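Long-range contact in nucleoside phosphorylase, putative (Trypanosoma brucei, PDB 3BJE), which acts as a homodimeric uridine phosphorylase and holds ribose 1-phosphate, uracil and a calcium ion in this crystal: residues 61-66 and 80-85. Residues are numbered along the deposited sequence; the frame is centred on the assembly and turned at random.
Sequences YFDKDS and TGTYKG
D63 OD2 is gripped by two donors, T82 OG1 and G85 N, while K84 N holds the other oxygen of the same carboxylate. K84 and G85 belong to the hairpin turn between strands 76-83 and 86-92 in the nucleoside phosphorylase fold; the 61-66 loop, after helix 54-59, packs against it. K84 N donates a hydrogen bond to D63 OD1 at 2.9 Å, on the syn lone pair. G85 N reaches D63 OD2 at 2.8 Å, also syn, and nearly straight. T82 OG1 donates to D63 OD2 at 2.7 Å from the anti side, 25° out of the carboxylate plane. With both oxygens held, the carboxylate can hardly rotate. The bonds probably favour its charged form.

The D63 backbone joins in, because D63 N donates to T82 O at 2.7 Å. D63 also starts a type II beta turn that ends at S66. S66 OG lies between its own backbone N and carbonyl carbon (chi1 68°), which points it back into the turn. There it donates to D63 O and accepts from T82 N at 3.1 Å, with the N-H aimed almost straight at it (165°). T82 is thus bonded to the loop through both its backbone N and its backbone O.

The buried F62 ring lies obliquely against the G81 backbone and also touches I67. Y83 turns its ring edge to Y61 O, and its hydroxyl bonds to E344 of helix 329-348. Y61 packs on the same helix. The contact lies away from the ligand pockets. Where the beta turn ends, G81 CA makes a CA-H...O contact of 3.2 Å with S66 O.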
ATOM      1  N   TYR A  61      16.948  12.617 -17.155  1.00 22.30           N
ATOM      2  CA  TYR A  61      17.702  13.786 -16.691  1.00 21.71           C
ATOM      3  C   TYR A  61      19.081  13.427 -16.146  1.00 20.65           C
ATOM      4  O   TYR A  61      19.875  14.314 -15.858  1.00 20.08           O
ATOM      5  CB  TYR A  61      16.916  14.548 -15.608  1.00 24.76           C
ATOM      6  CG  TYR A  61      15.711  15.268 -16.150  1.00 27.74           C
ATOM      7  CD1 TYR A  61      14.492  14.627 -16.257  1.00 26.88           C
ATOM      8  CD2 TYR A  61      15.796  16.593 -16.571  1.00 32.92           C
ATOM      9  CE1 TYR A  61      13.377  15.273 -16.764  1.00 31.02           C
ATOM     10  CE2 TYR A  61      14.682  17.259 -17.082  1.00 33.49           C
ATOM     11  CZ  TYR A  61      13.473  16.591 -17.173  1.00 31.88           C
ATOM     12  OH  TYR A  61      12.367  17.239 -17.682  1.00 33.96           O
ATOM     13  N   PHE A  62      19.372  12.133 -15.985  1.00 18.68           N
ATOM     14  CA  PHE A  62      20.703  11.718 -15.578  1.00 19.15           C
ATOM     15  C   PHE A  62      21.700  12.068 -16.672  1.00 19.46           C
ATOM     16  O   PHE A  62      21.343  12.203 -17.844  1.00 19.94           O
ATOM     17  CB  PHE A  62      20.770  10.209 -15.301  1.00 19.63           C
ATOM     18  CG  PHE A  62      19.946   9.740 -14.103  1.00 19.84           C
ATOM     19  CD1 PHE A  62      19.340  10.634 -13.229  1.00 23.60           C
ATOM     20  CD2 PHE A  62      19.831   8.376 -13.841  1.00 18.20           C
ATOM     21  CE1 PHE A  62      18.600  10.174 -12.146  1.00 23.97           C
ATOM     22  CE2 PHE A  62      19.107   7.921 -12.756  1.00 20.05           C
ATOM     23  CZ  PHE A  62      18.500   8.817 -11.906  1.00 20.07           C
ATOM     24  N   ASP A  63      22.954  12.213 -16.272  1.00 19.59           N
ATOM     25  CA  ASP A  63      24.045  12.493 -17.195  1.00 19.28           C
ATOM     26  C   ASP A  63      24.049  11.487 -18.349  1.00 19.50           C
ATOM     27  O   ASP A  63      23.746  10.313 -18.152  1.00 19.87           O
ATOM     28  CB  ASP A  63      25.381  12.427 -16.454  1.00 18.48           C
ATOM     29  CG  ASP A  63      25.485  13.431 -15.319  1.00 19.03           C
ATOM     30  OD1 ASP A  63      24.848  14.499 -15.409  1.00 18.94           O
ATOM     31  OD2 ASP A  63      26.237  13.150 -14.359  1.00 17.55           O
ATOM     32  N   LYS A  64      24.381  11.956 -19.549  1.00 19.68           N
ATOM     33  CA  LYS A  64      24.318  11.132 -20.757  1.00 19.15           C
ATOM     34  C   LYS A  64      25.127   9.844 -20.585  1.00 19.57           C
ATOM     35  O   LYS A  64      26.276   9.874 -20.138  1.00 19.72           O
ATOM     36  CB  LYS A  64      24.775  11.945 -21.976  1.00 19.24           C
ATOM     37  CG  LYS A  64      24.921  11.148 -23.281  1.00 21.78           C
ATOM     38  CD  LYS A  64      25.196  12.089 -24.479  1.00 22.72           C
ATOM     39  CE  LYS A  64      25.896  11.391 -25.657  1.00 26.30           C
ATOM     40  NZ  LYS A  64      27.395  11.261 -25.534  1.00 19.11           N
ATOM     41  N   ASP A  65      24.491   8.719 -20.920  1.00 22.90           N
ATOM     42  CA  ASP A  65      25.103   7.381 -20.870  1.00 22.75           C
ATOM     43  C   ASP A  65      25.591   6.960 -19.484  1.00 22.28           C
ATOM     44  O   ASP A  65      26.437   6.074 -19.360  1.00 24.07           O
ATOM     45  CB  ASP A  65      26.229   7.269 -21.905  1.00 25.23           C
ATOM     46  CG  ASP A  65      25.728   7.470 -23.328  1.00 27.09           C
ATOM     47  OD1 ASP A  65      24.578   7.056 -23.605  1.00 28.92           O
ATOM     48  OD2 ASP A  65      26.470   8.047 -24.148  1.00 29.25           O
ATOM     49  N   SER A  66      25.045   7.570 -18.440  1.00 20.50           N
ATOM     50  CA  SER A  66      25.491   7.274 -17.080  1.00 19.41           C
ATOM     51  C   SER A  66      24.702   6.145 -16.416  1.00 19.43           C
ATOM     52  O   SER A  66      25.108   5.673 -15.362  1.00 20.58           O
ATOM     53  CB  SER A  66      25.396   8.522 -16.200  1.00 19.26           C
ATOM     54  OG  SER A  66      24.050   8.900 -15.962  1.00 19.18           O
ATOM     55  N   THR A  80      19.991   3.560 -11.939  1.00 18.23           N
ATOM     56  CA  THR A  80      21.096   4.232 -11.263  1.00 17.75           C
ATOM     57  C   THR A  80      22.028   4.815 -12.304  1.00 19.27           C
ATOM     58  O   THR A  80      22.515   4.091 -13.161  1.00 18.09           O
ATOM     59  CB  THR A  80      21.866   3.227 -10.379  1.00 18.66           C
ATOM     60  OG1 THR A  80      20.977   2.755  -9.355  1.00 17.34           O
ATOM     61  CG2 THR A  80      23.108   3.885  -9.764  1.00 16.64           C
ATOM     62  N   GLY A  81      22.245   6.126 -12.233  1.00 18.44           N
ATOM     63  CA  GLY A  81      23.206   6.815 -13.094  1.00 18.38           C
ATOM     64  C   GLY A  81      23.894   7.878 -12.265  1.00 18.74           C
ATOM     65  O   GLY A  81      24.146   7.669 -11.082  1.00 17.18           O
ATOM     66  N   THR A  82      24.191   9.007 -12.894  1.00 18.85           N
ATOM     67  CA  THR A  82      24.775  10.153 -12.200  1.00 16.05           C
ATOM     68  C   THR A  82      24.048  11.404 -12.631  1.00 16.91           C
ATOM     69  O   THR A  82      23.436  11.440 -13.700  1.00 17.41           O
ATOM     70  CB  THR A  82      26.297  10.311 -12.493  1.00 15.98           C
ATOM     71  OG1 THR A  82      26.503  10.516 -13.901  1.00 17.98           O
ATOM     72  CG2 THR A  82      27.107   9.094 -12.046  1.00 18.94           C
ATOM     73  N   TYR A  83      24.115  12.419 -11.771  1.00 17.55           N
ATOM     74  CA  TYR A  83      23.596  13.749 -12.066  1.00 17.05           C
ATOM     75  C   TYR A  83      24.674  14.735 -11.681  1.00 18.40           C
ATOM     76  O   TYR A  83      25.071  14.783 -10.517  1.00 17.64           O
ATOM     77  CB  TYR A  83      22.316  14.055 -11.278  1.00 21.00           C
ATOM     78  CG  TYR A  83      21.747  15.428 -11.606  1.00 19.22           C
ATOM     79  CD1 TYR A  83      21.065  15.653 -12.799  1.00 21.59           C
ATOM     80  CD2 TYR A  83      21.912  16.498 -10.737  1.00 19.94           C
ATOM     81  CE1 TYR A  83      20.559  16.906 -13.113  1.00 25.26           C
ATOM     82  CE2 TYR A  83      21.404  17.774 -11.051  1.00 20.81           C
ATOM     83  CZ  TYR A  83      20.729  17.958 -12.234  1.00 24.67           C
ATOM     84  OH  TYR A  83      20.224  19.204 -12.549  1.00 25.38           O
ATOM     85  N   LYS A  84      25.168  15.484 -12.668  1.00 19.20           N
ATOM     86  CA  LYS A  84      26.299  16.392 -12.474  1.00 19.54           C
ATOM     87  C   LYS A  84      27.471  15.653 -11.842  1.00 18.70           C
ATOM     88  O   LYS A  84      28.243  16.214 -11.060  1.00 20.96           O
ATOM     89  CB  LYS A  84      25.866  17.642 -11.694  1.00 20.02           C
ATOM     90  CG  LYS A  84      24.883  18.487 -12.489  1.00 21.80           C
ATOM     91  CD  LYS A  84      24.617  19.839 -11.869  1.00 26.42           C
ATOM     92  CE  LYS A  84      23.903  20.753 -12.879  1.00 31.63           C
ATOM     93  NZ  LYS A  84      23.427  22.064 -12.299  1.00 36.03           N
ATOM     94  N   GLY A  85      27.605  14.392 -12.224  1.00 18.61           N
ATOM     95  CA  GLY A  85      28.667  13.535 -11.749  1.00 19.35           C
ATOM     96  C   GLY A  85      28.440  12.794 -10.453  1.00 19.57           C
ATOM     97  O   GLY A  85      29.219  11.923 -10.118  1.00 21.56           O
TER